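Local coordinates for protein halocarboxylic acid dehalogenase DehI (Pseudomonas putida, PDB 3BJX) that probably hydrolyses the carbon-halogen bond of alpha-haloacids, as a group I haloacid dehalogenase with an all-helical fold, at residues R119-L133 and A285-D299. Numbering follows the deposited sequence.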
ATOM      1  N   ARG A 119       1.298   1.540  29.892  1.00 20.34           N
ATOM      2  CA  ARG A 119       1.690   0.124  29.769  1.00 21.39           C
ATOM      3  C   ARG A 119       0.545  -0.868  29.453  1.00 20.32           C
ATOM      4  O   ARG A 119       0.723  -1.767  28.627  1.00 20.52           O
ATOM      5  CB  ARG A 119       2.444  -0.306  31.056  1.00 21.26           C
ATOM      6  CG  ARG A 119       2.830  -1.765  31.114  1.00 21.57           C
ATOM      7  CD  ARG A 119       3.571  -2.121  32.374  1.00 22.81           C
ATOM      8  NE  ARG A 119       4.907  -1.525  32.445  1.00 23.69           N
ATOM      9  CZ  ARG A 119       5.260  -0.585  33.321  1.00 24.24           C
ATOM     10  NH1 ARG A 119       4.381  -0.129  34.200  1.00 25.82           N
ATOM     11  NH2 ARG A 119       6.490  -0.094  33.322  1.00 24.32           N
ATOM     12  N   ARG A 120      -0.602  -0.721  30.122  1.00 20.17           N
ATOM     13  CA  ARG A 120      -1.751  -1.622  29.926  1.00 20.43           C
ATOM     14  C   ARG A 120      -2.237  -1.547  28.489  1.00 19.59           C
ATOM     15  O   ARG A 120      -2.553  -2.574  27.873  1.00 21.00           O
ATOM     16  CB  ARG A 120      -2.903  -1.293  30.892  1.00 19.72           C
ATOM     17  CG  ARG A 120      -2.617  -1.633  32.370  1.00 22.32           C
ATOM     18  CD  ARG A 120      -3.811  -1.395  33.327  1.00 22.65           C
ATOM     19  NE  ARG A 120      -4.745  -2.535  33.383  1.00 25.50           N
ATOM     20  CZ  ARG A 120      -6.015  -2.495  32.970  1.00 27.48           C
ATOM     21  NH1 ARG A 120      -6.522  -1.372  32.453  1.00 29.20           N
ATOM     22  NH2 ARG A 120      -6.789  -3.578  33.062  1.00 26.30           N
ATOM     23  N   VAL A 121      -2.300  -0.317  27.987  1.00 17.52           N
ATOM     24  CA  VAL A 121      -2.660   0.029  26.613  1.00 15.43           C
ATOM     25  C   VAL A 121      -1.609  -0.489  25.635  1.00 15.93           C
ATOM     26  O   VAL A 121      -1.930  -1.176  24.659  1.00 17.40           O
ATOM     27  CB  VAL A 121      -2.803   1.594  26.463  1.00 14.60           C
ATOM     28  CG1 VAL A 121      -2.865   2.036  24.975  1.00 13.47           C
ATOM     29  CG2 VAL A 121      -3.997   2.111  27.279  1.00 11.38           C
ATOM     30  N   LEU A 122      -0.344  -0.172  25.898  1.00 16.00           N
ATOM     31  CA  LEU A 122       0.728  -0.647  25.036  1.00 15.86           C
ATOM     32  C   LEU A 122       0.664  -2.185  24.880  1.00 15.96           C
ATOM     33  O   LEU A 122       0.780  -2.702  23.760  1.00 17.66           O
ATOM     34  CB  LEU A 122       2.100  -0.160  25.532  1.00 15.65           C
ATOM     35  CG  LEU A 122       2.467   1.336  25.482  1.00 14.76           C
ATOM     36  CD1 LEU A 122       3.753   1.599  26.281  1.00 12.16           C
ATOM     37  CD2 LEU A 122       2.624   1.836  24.058  1.00 13.09           C
ATOM     38  N   TYR A 123       0.417  -2.895  25.984  1.00 15.00           N
ATOM     39  CA  TYR A 123       0.374  -4.381  25.990  1.00 13.93           C
ATOM     40  C   TYR A 123      -0.801  -4.988  25.238  1.00 13.91           C
ATOM     41  O   TYR A 123      -0.649  -6.033  24.580  1.00 15.06           O
ATOM     42  CB  TYR A 123       0.387  -4.917  27.426  1.00 15.81           C
ATOM     43  CG  TYR A 123       1.762  -4.927  28.079  1.00 16.68           C
ATOM     44  CD1 TYR A 123       2.766  -4.022  27.667  1.00 17.62           C
ATOM     45  CD2 TYR A 123       2.058  -5.808  29.100  1.00 14.91           C
ATOM     46  CE1 TYR A 123       4.011  -4.007  28.246  1.00 17.31           C
ATOM     47  CE2 TYR A 123       3.311  -5.798  29.688  1.00 17.66           C
ATOM     48  CZ  TYR A 123       4.279  -4.885  29.248  1.00 17.27           C
ATOM     49  OH  TYR A 123       5.522  -4.852  29.803  1.00 18.11           O
ATOM     50  N   ALA A 124      -1.976  -4.370  25.354  1.00 12.51           N
ATOM     51  CA  ALA A 124      -3.151  -4.844  24.635  1.00 13.72           C
ATOM     52  C   ALA A 124      -2.911  -4.783  23.138  1.00 14.76           C
ATOM     53  O   ALA A 124      -3.414  -5.628  22.388  1.00 18.62           O
ATOM     54  CB  ALA A 124      -4.399  -4.015  25.001  1.00 14.15           C
ATOM     55  N   PHE A 125      -2.185  -3.757  22.704  1.00 13.95           N
ATOM     56  CA  PHE A 125      -1.909  -3.540  21.301  1.00 14.39           C
ATOM     57  C   PHE A 125      -0.801  -4.427  20.812  1.00 15.25           C
ATOM     58  O   PHE A 125      -0.934  -4.990  19.735  1.00 15.98           O
ATOM     59  CB  PHE A 125      -1.598  -2.071  20.990  1.00 14.38           C
ATOM     60  CG  PHE A 125      -2.819  -1.224  20.883  1.00 13.60           C
ATOM     61  CD1 PHE A 125      -3.600  -1.275  19.758  1.00 11.56           C
ATOM     62  CD2 PHE A 125      -3.213  -0.410  21.939  1.00 12.60           C
ATOM     63  CE1 PHE A 125      -4.748  -0.515  19.670  1.00 12.75           C
ATOM     64  CE2 PHE A 125      -4.361   0.339  21.850  1.00 12.30           C
ATOM     65  CZ  PHE A 125      -5.135   0.282  20.728  1.00 12.41           C
ATOM     66  N   ASN A 126       0.288  -4.529  21.585  1.00 16.56           N
ATOM     67  CA  ASN A 126       1.349  -5.518  21.335  1.00 15.99           C
ATOM     68  C   ASN A 126       0.817  -6.912  21.100  1.00 16.12           C
ATOM     69  O   ASN A 126       1.332  -7.620  20.246  1.00 16.29           O
ATOM     70  CB  ASN A 126       2.382  -5.538  22.471  1.00 16.54           C
ATOM     71  CG  ASN A 126       3.171  -4.266  22.534  1.00 17.16           C
ATOM     72  OD1 ASN A 126       3.123  -3.478  21.586  1.00 18.37           O
ATOM     73  ND2 ASN A 126       3.882  -4.031  23.644  1.00 14.51           N
ATOM     74  N   TYR A 127      -0.215  -7.288  21.857  1.00 16.50           N
ATOM     75  CA  TYR A 127      -0.866  -8.584  21.713  1.00 16.65           C
ATOM     76  C   TYR A 127      -1.712  -8.728  20.445  1.00 17.06           C
ATOM     77  O   TYR A 127      -1.625  -9.745  19.760  1.00 17.53           O
ATOM     78  CB  TYR A 127      -1.720  -8.927  22.948  1.00 17.82           C
ATOM     79  CG  TYR A 127      -2.388 -10.266  22.816  1.00 17.45           C
ATOM     80  CD1 TYR A 127      -1.654 -11.433  22.989  1.00 17.91           C
ATOM     81  CD2 TYR A 127      -3.728 -10.374  22.476  1.00 18.10           C
ATOM     82  CE1 TYR A 127      -2.235 -12.678  22.850  1.00 17.47           C
ATOM     83  CE2 TYR A 127      -4.335 -11.634  22.322  1.00 18.52           C
ATOM     84  CZ  TYR A 127      -3.569 -12.788  22.516  1.00 18.62           C
ATOM     85  OH  TYR A 127      -4.107 -14.062  22.382  1.00 17.26           O
ATOM     86  N   GLY A 128      -2.553  -7.738  20.146  1.00 15.76           N
ATOM     87  CA  GLY A 128      -3.451  -7.874  19.017  1.00 13.94           C
ATOM     88  C   GLY A 128      -2.885  -7.475  17.671  1.00 12.98           C
ATOM     89  O   GLY A 128      -3.381  -7.920  16.646  1.00 13.04           O
ATOM     90  N   ASN A 129      -1.856  -6.631  17.679  1.00 12.70           N
ATOM     91  CA  ASN A 129      -1.337  -5.992  16.468  1.00 12.14           C
ATOM     92  C   ASN A 129      -0.858  -7.026  15.459  1.00 10.80           C
ATOM     93  O   ASN A 129      -1.334  -7.019  14.327  1.00  8.47           O
ATOM     94  CB  ASN A 129      -0.268  -4.914  16.792  1.00 12.44           C
ATOM     95  CG  ASN A 129      -0.852  -3.502  16.905  1.00 13.07           C
ATOM     96  OD1 ASN A 129      -2.020  -3.275  16.583  1.00 15.04           O
ATOM     97  ND2 ASN A 129      -0.036  -2.547  17.352  1.00 10.59           N
ATOM     98  N   PRO A 130       0.039  -7.954  15.885  1.00 10.98           N
ATOM     99  CA  PRO A 130       0.449  -9.094  15.035  1.00 10.46           C
ATOM    100  C   PRO A 130      -0.724 -10.008  14.627  1.00 11.74           C
ATOM    101  O   PRO A 130      -0.741 -10.544  13.494  1.00 10.17           O
ATOM    102  CB  PRO A 130       1.448  -9.868  15.913  1.00 10.24           C
ATOM    103  CG  PRO A 130       1.224  -9.385  17.325  1.00  9.79           C
ATOM    104  CD  PRO A 130       0.726  -7.966  17.194  1.00  9.22           C
ATOM    105  N   LYS A 131      -1.705 -10.179  15.515  1.00 12.41           N
ATOM    106  CA  LYS A 131      -2.888 -11.010  15.151  1.00 14.34           C
ATOM    107  C   LYS A 131      -3.644 -10.388  13.981  1.00 14.60           C
ATOM    108  O   LYS A 131      -3.966 -11.075  12.999  1.00 15.78           O
ATOM    109  CB  LYS A 131      -3.815 -11.251  16.342  1.00 13.90           C
ATOM    110  CG  LYS A 131      -3.102 -11.877  17.516  1.00 14.66           C
ATOM    111  CD  LYS A 131      -4.034 -12.345  18.585  1.00 15.49           C
ATOM    112  CE  LYS A 131      -4.520 -13.752  18.300  1.00 17.76           C
ATOM    113  NZ  LYS A 131      -5.347 -14.271  19.452  1.00 19.85           N
ATOM    114  N   TYR A 132      -3.877  -9.078  14.066  1.00 13.12           N
ATOM    115  CA  TYR A 132      -4.494  -8.337  12.979  1.00 13.26           C
ATOM    116  C   TYR A 132      -3.688  -8.334  11.695  1.00 12.92           C
ATOM    117  O   TYR A 132      -4.256  -8.318  10.621  1.00 16.20           O
ATOM    118  CB  TYR A 132      -4.795  -6.896  13.389  1.00 11.21           C
ATOM    119  CG  TYR A 132      -6.074  -6.761  14.136  1.00 10.77           C
ATOM    120  CD1 TYR A 132      -7.292  -7.087  13.530  1.00 10.88           C
ATOM    121  CD2 TYR A 132      -6.084  -6.300  15.465  1.00  9.81           C
ATOM    122  CE1 TYR A 132      -8.496  -6.968  14.241  1.00 11.40           C
ATOM    123  CE2 TYR A 132      -7.266  -6.162  16.161  1.00 10.22           C
ATOM    124  CZ  TYR A 132      -8.468  -6.509  15.554  1.00 10.47           C
ATOM    125  OH  TYR A 132      -9.634  -6.352  16.253  1.00  9.71           O
ATOM    126  N   LEU A 133      -2.371  -8.311  11.800  1.00 13.66           N
ATOM    127  CA  LEU A 133      -1.513  -8.452  10.619  1.00 14.38           C
ATOM    128  C   LEU A 133      -1.765  -9.768   9.860  1.00 14.35           C
ATOM    129  O   LEU A 133      -1.635  -9.801   8.644  1.00 16.27           O
ATOM    130  CB  LEU A 133      -0.024  -8.315  10.997  1.00 12.46           C
ATOM    131  CG  LEU A 133       1.046  -8.375   9.903  1.00 13.07           C
ATOM    132  CD1 LEU A 133       0.784  -7.355   8.750  1.00 12.28           C
ATOM    133  CD2 LEU A 133       2.468  -8.205  10.497  1.00 12.73           C
ATOM    134  N   ALA A 285       1.932  -3.830  10.023  1.00 13.31           N
ATOM    135  CA  ALA A 285       3.380  -4.095  10.198  1.00 13.24           C
ATOM    136  C   ALA A 285       4.084  -2.882  10.823  1.00 14.60           C
ATOM    137  O   ALA A 285       4.756  -3.027  11.849  1.00 18.35           O
ATOM    138  CB  ALA A 285       4.057  -4.511   8.901  1.00  8.98           C
ATOM    139  N   ASP A 286       3.915  -1.692  10.239  1.00 14.23           N
ATOM    140  CA  ASP A 286       4.596  -0.490  10.748  1.00 14.54           C
ATOM    141  C   ASP A 286       4.217  -0.241  12.192  1.00 15.78           C
ATOM    142  O   ASP A 286       5.095   0.056  13.021  1.00 16.64           O
ATOM    143  CB  ASP A 286       4.215   0.771   9.964  1.00 14.13           C
ATOM    144  CG  ASP A 286       4.663   0.741   8.512  1.00 14.92           C
ATOM    145  OD1 ASP A 286       5.530  -0.062   8.125  1.00 13.76           O
ATOM    146  OD2 ASP A 286       4.132   1.557   7.746  1.00 16.77           O
ATOM    147  N   ILE A 287       2.908  -0.314  12.477  1.00 15.51           N
ATOM    148  CA  ILE A 287       2.399  -0.017  13.810  1.00 15.47           C
ATOM    149  C   ILE A 287       2.828  -1.088  14.790  1.00 15.48           C
ATOM    150  O   ILE A 287       3.201  -0.763  15.922  1.00 17.13           O
ATOM    151  CB  ILE A 287       0.846   0.215  13.873  1.00 15.84           C
ATOM    152  CG1 ILE A 287       0.400   1.385  12.974  1.00 15.24           C
ATOM    153  CG2 ILE A 287       0.407   0.492  15.302  1.00 14.38           C
ATOM    154  CD1 ILE A 287       0.998   2.752  13.324  1.00 13.99           C
ATOM    155  N   THR A 288       2.788  -2.354  14.366  1.00 15.69           N
ATOM    156  CA  THR A 288       3.308  -3.444  15.184  1.00 14.61           C
ATOM    157  C   THR A 288       4.732  -3.114  15.681  1.00 16.09           C
ATOM    158  O   THR A 288       5.042  -3.266  16.873  1.00 17.18           O
ATOM    159  CB  THR A 288       3.271  -4.854  14.468  1.00 13.99           C
ATOM    160  OG1 THR A 288       1.918  -5.276  14.244  1.00 12.48           O
ATOM    161  CG2 THR A 288       3.930  -5.913  15.360  1.00 12.07           C
ATOM    162  N   ILE A 289       5.589  -2.654  14.774  1.00 15.38           N
ATOM    163  CA  ILE A 289       6.957  -2.265  15.136  1.00 14.33           C
ATOM    164  C   ILE A 289       7.056  -1.044  16.054  1.00 14.39           C
ATOM    165  O   ILE A 289       7.847  -1.049  16.998  1.00 15.28           O
ATOM    166  CB  ILE A 289       7.832  -2.009  13.860  1.00 12.50           C
ATOM    167  CG1 ILE A 289       7.967  -3.288  13.031  1.00 13.03           C
ATOM    168  CG2 ILE A 289       9.204  -1.477  14.231  1.00 12.52           C
ATOM    169  CD1 ILE A 289       8.330  -3.001  11.583  1.00  8.59           C
ATOM    170  N   SER A 290       6.303   0.021  15.745  1.00 13.45           N
ATOM    171  CA  SER A 290       6.450   1.302  16.439  1.00 10.89           C
ATOM    172  C   SER A 290       6.115   1.178  17.931  1.00 12.15           C
ATOM    173  O   SER A 290       6.786   1.781  18.796  1.00 11.72           O
ATOM    174  CB  SER A 290       5.527   2.359  15.811  1.00 10.28           C
ATOM    175  OG  SER A 290       5.959   2.773  14.526  1.00  8.96           O
ATOM    176  N   ILE A 291       5.050   0.420  18.210  1.00 13.68           N
ATOM    177  CA  ILE A 291       4.489   0.267  19.561  1.00 14.15           C
ATOM    178  C   ILE A 291       5.310  -0.705  20.389  1.00 14.86           C
ATOM    179  O   ILE A 291       5.521  -0.478  21.578  1.00 16.13           O
ATOM    180  CB  ILE A 291       2.958  -0.121  19.524  1.00 13.97           C
ATOM    181  CG1 ILE A 291       2.155   0.959  18.776  1.00 12.48           C
ATOM    182  CG2 ILE A 291       2.396  -0.375  20.915  1.00 12.27           C
ATOM    183  CD1 ILE A 291       2.151   2.322  19.396  1.00 15.37           C
ATOM    184  N   ILE A 292       5.795  -1.773  19.759  1.00 15.13           N
ATOM    185  CA  ILE A 292       6.743  -2.638  20.431  1.00 16.29           C
ATOM    186  C   ILE A 292       8.024  -1.867  20.731  1.00 17.35           C
ATOM    187  O   ILE A 292       8.604  -2.045  21.796  1.00 17.40           O
ATOM    188  CB  ILE A 292       7.019  -3.956  19.631  1.00 16.97           C
ATOM    189  CG1 ILE A 292       5.849  -4.927  19.825  1.00 15.52           C
ATOM    190  CG2 ILE A 292       8.337  -4.627  20.071  1.00 14.77           C
ATOM    191  CD1 ILE A 292       5.959  -6.160  19.038  1.00 17.64           C
ATOM    192  N   HIS A 293       8.455  -0.997  19.806  1.00 18.46           N
ATOM    193  CA  HIS A 293       9.582  -0.109  20.092  1.00 17.68           C
ATOM    194  C   HIS A 293       9.387   0.770  21.305  1.00 17.52           C
ATOM    195  O   HIS A 293      10.256   0.821  22.158  1.00 20.96           O
ATOM    196  CB  HIS A 293       9.985   0.764  18.910  1.00 17.12           C
ATOM    197  CG  HIS A 293      11.333   1.393  19.090  1.00 16.61           C
ATOM    198  ND1 HIS A 293      12.482   0.646  19.251  1.00 14.12           N
ATOM    199  CD2 HIS A 293      11.711   2.693  19.166  1.00 14.37           C
ATOM    200  CE1 HIS A 293      13.510   1.462  19.403  1.00 14.16           C
ATOM    201  NE2 HIS A 293      13.068   2.706  19.360  1.00 13.16           N
ATOM    202  N   ILE A 294       8.258   1.460  21.389  1.00 17.07           N
ATOM    203  CA  ILE A 294       7.934   2.261  22.574  1.00 14.38           C
ATOM    204  C   ILE A 294       7.929   1.391  23.840  1.00 15.48           C
ATOM    205  O   ILE A 294       8.515   1.750  24.847  1.00 15.04           O
ATOM    206  CB  ILE A 294       6.563   2.962  22.389  1.00 14.15           C
ATOM    207  CG1 ILE A 294       6.671   4.094  21.359  1.00 11.98           C
ATOM    208  CG2 ILE A 294       6.003   3.477  23.711  1.00 11.45           C
ATOM    209  CD1 ILE A 294       5.325   4.524  20.732  1.00 11.08           C
ATOM    210  N   THR A 295       7.267   0.241  23.773  1.00 16.55           N
ATOM    211  CA  THR A 295       7.249  -0.721  24.881  1.00 17.33           C
ATOM    212  C   THR A 295       8.637  -1.118  25.348  1.00 18.85           C
ATOM    213  O   THR A 295       8.883  -1.211  26.553  1.00 18.79           O
ATOM    214  CB  THR A 295       6.445  -1.968  24.518  1.00 15.82           C
ATOM    215  OG1 THR A 295       5.194  -1.553  23.949  1.00 15.92           O
ATOM    216  CG2 THR A 295       6.162  -2.819  25.746  1.00 15.25           C
ATOM    217  N   GLU A 296       9.542  -1.331  24.395  1.00 20.34           N
ATOM    218  CA  GLU A 296      10.911  -1.725  24.689  1.00 20.73           C
ATOM    219  C   GLU A 296      11.684  -0.608  25.408  1.00 20.96           C
ATOM    220  O   GLU A 296      12.502  -0.876  26.286  1.00 21.37           O
ATOM    221  CB  GLU A 296      11.624  -2.130  23.399  1.00 21.50           C
ATOM    222  CG  GLU A 296      12.988  -2.774  23.605  1.00 21.59           C
ATOM    223  CD  GLU A 296      13.782  -2.938  22.318  1.00 22.58           C
ATOM    224  OE1 GLU A 296      13.212  -2.888  21.194  1.00 22.70           O
ATOM    225  OE2 GLU A 296      15.007  -3.110  22.438  1.00 23.02           O
ATOM    226  N   CYS A 297      11.432   0.637  25.016  1.00 20.67           N
ATOM    227  CA  CYS A 297      12.056   1.785  25.647  1.00 20.27           C
ATOM    228  C   CYS A 297      11.556   1.931  27.056  1.00 21.44           C
ATOM    229  O   CYS A 297      12.235   2.524  27.884  1.00 22.38           O
ATOM    230  CB  CYS A 297      11.740   3.064  24.888  1.00 21.21           C
ATOM    231  SG  CYS A 297      12.626   3.268  23.334  1.00 17.74           S
ATOM    232  N   LEU A 298      10.368   1.382  27.329  1.00 21.87           N
ATOM    233  CA  LEU A 298       9.769   1.448  28.656  1.00 21.05           C
ATOM    234  C   LEU A 298      10.204   0.295  29.564  1.00 22.68           C
ATOM    235  O   LEU A 298      10.659   0.539  30.682  1.00 22.68           O
ATOM    236  CB  LEU A 298       8.242   1.510  28.574  1.00 19.84           C
ATOM    237  CG  LEU A 298       7.518   1.865  29.885  1.00 20.06           C
ATOM    238  CD1 LEU A 298       7.791   3.308  30.282  1.00 17.38           C
ATOM    239  CD2 LEU A 298       6.004   1.595  29.809  1.00 18.49           C
ATOM    240  N   ASP A 299      10.062  -0.938  29.073  1.00 22.61           N
ATOM    241  CA  ASP A 299      10.208  -2.148  29.888  1.00 23.60           C
ATOM    242  C   ASP A 299      11.350  -3.081  29.464  1.00 24.41           C
ATOM    243  O   ASP A 299      11.643  -4.045  30.175  1.00 25.64           O
ATOM    244  CB  ASP A 299       8.923  -2.980  29.834  1.00 23.50           C
ATOM    245  CG  ASP A 299       7.739  -2.312  30.494  1.00 24.97           C
ATOM    246  OD1 ASP A 299       7.885  -1.365  31.306  1.00 25.50           O
ATOM    247  OD2 ASP A 299       6.626  -2.762  30.188  1.00 25.48           O
TER
HETATM  248  O   HOH W   1       2.763  -3.513  18.615  1.00 13.59           O
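Leu-122 fits as a knob into a hole formed by Ile-291, Ile-294, Thr-295 and Leu-298 where two long helices of the all-helical DehI fold, 112-143 and 267-299, pack together; their segments 119-133 and 285-299 run antiparallel, with axes 9.1 Å apart at closest approach. In return Ile-291 enters a hole among Leu-122, Phe-125, Asn-126 and Asn-129, and Leu-122 CD2 lies 3.8 Å from Ile-291 CG2. This buried part also encloses polar groups. Asn-126 ND2 gives a nearly straight bond (174°) in its amide plane to Thr-295 OG1, 2.8 Å away. That hydroxyl stands anti to its own carbonyl carbon (chi1 -48°), beside the backbone N, from where it donates back to Ile-291 O; the carbonyl also takes Thr-295 N, from the other face of its plane. A water donates to Asn-126 OD1 and Thr-288 O and accepts from Asn-129 ND2, an amide that is also tied to Asp-204 and lies near a bound sulfate.

The partly exposed end is polar and held by charge. Tyr-123 OH points at Asp-299 OD2, but the modelled 2.4 Å is too short to be relied on; ring and carboxylate planes are 87° apart. Leu-298 CD2 rests over one face of the Arg-119 guanidinium, while Arg-119 CG lies over one face of the Tyr-123 ring, toward its rim. Cutting Arg-119 back to an alanine would probably leave the Asp-299 carboxylate without its charged mate and take away the CG contact over the Tyr-123 ring. NH1 of Arg-119 has a second acidic partner, Glu-116. The Arg-119 chain bends at chi3, bringing its guanidinium side-on to the Asp-299 carboxylate, the two planes nearly coplanar: NE meets OD2 at 3.1 Å and NH2 meets OD1 at 2.8 Å, both on syn lone pairs.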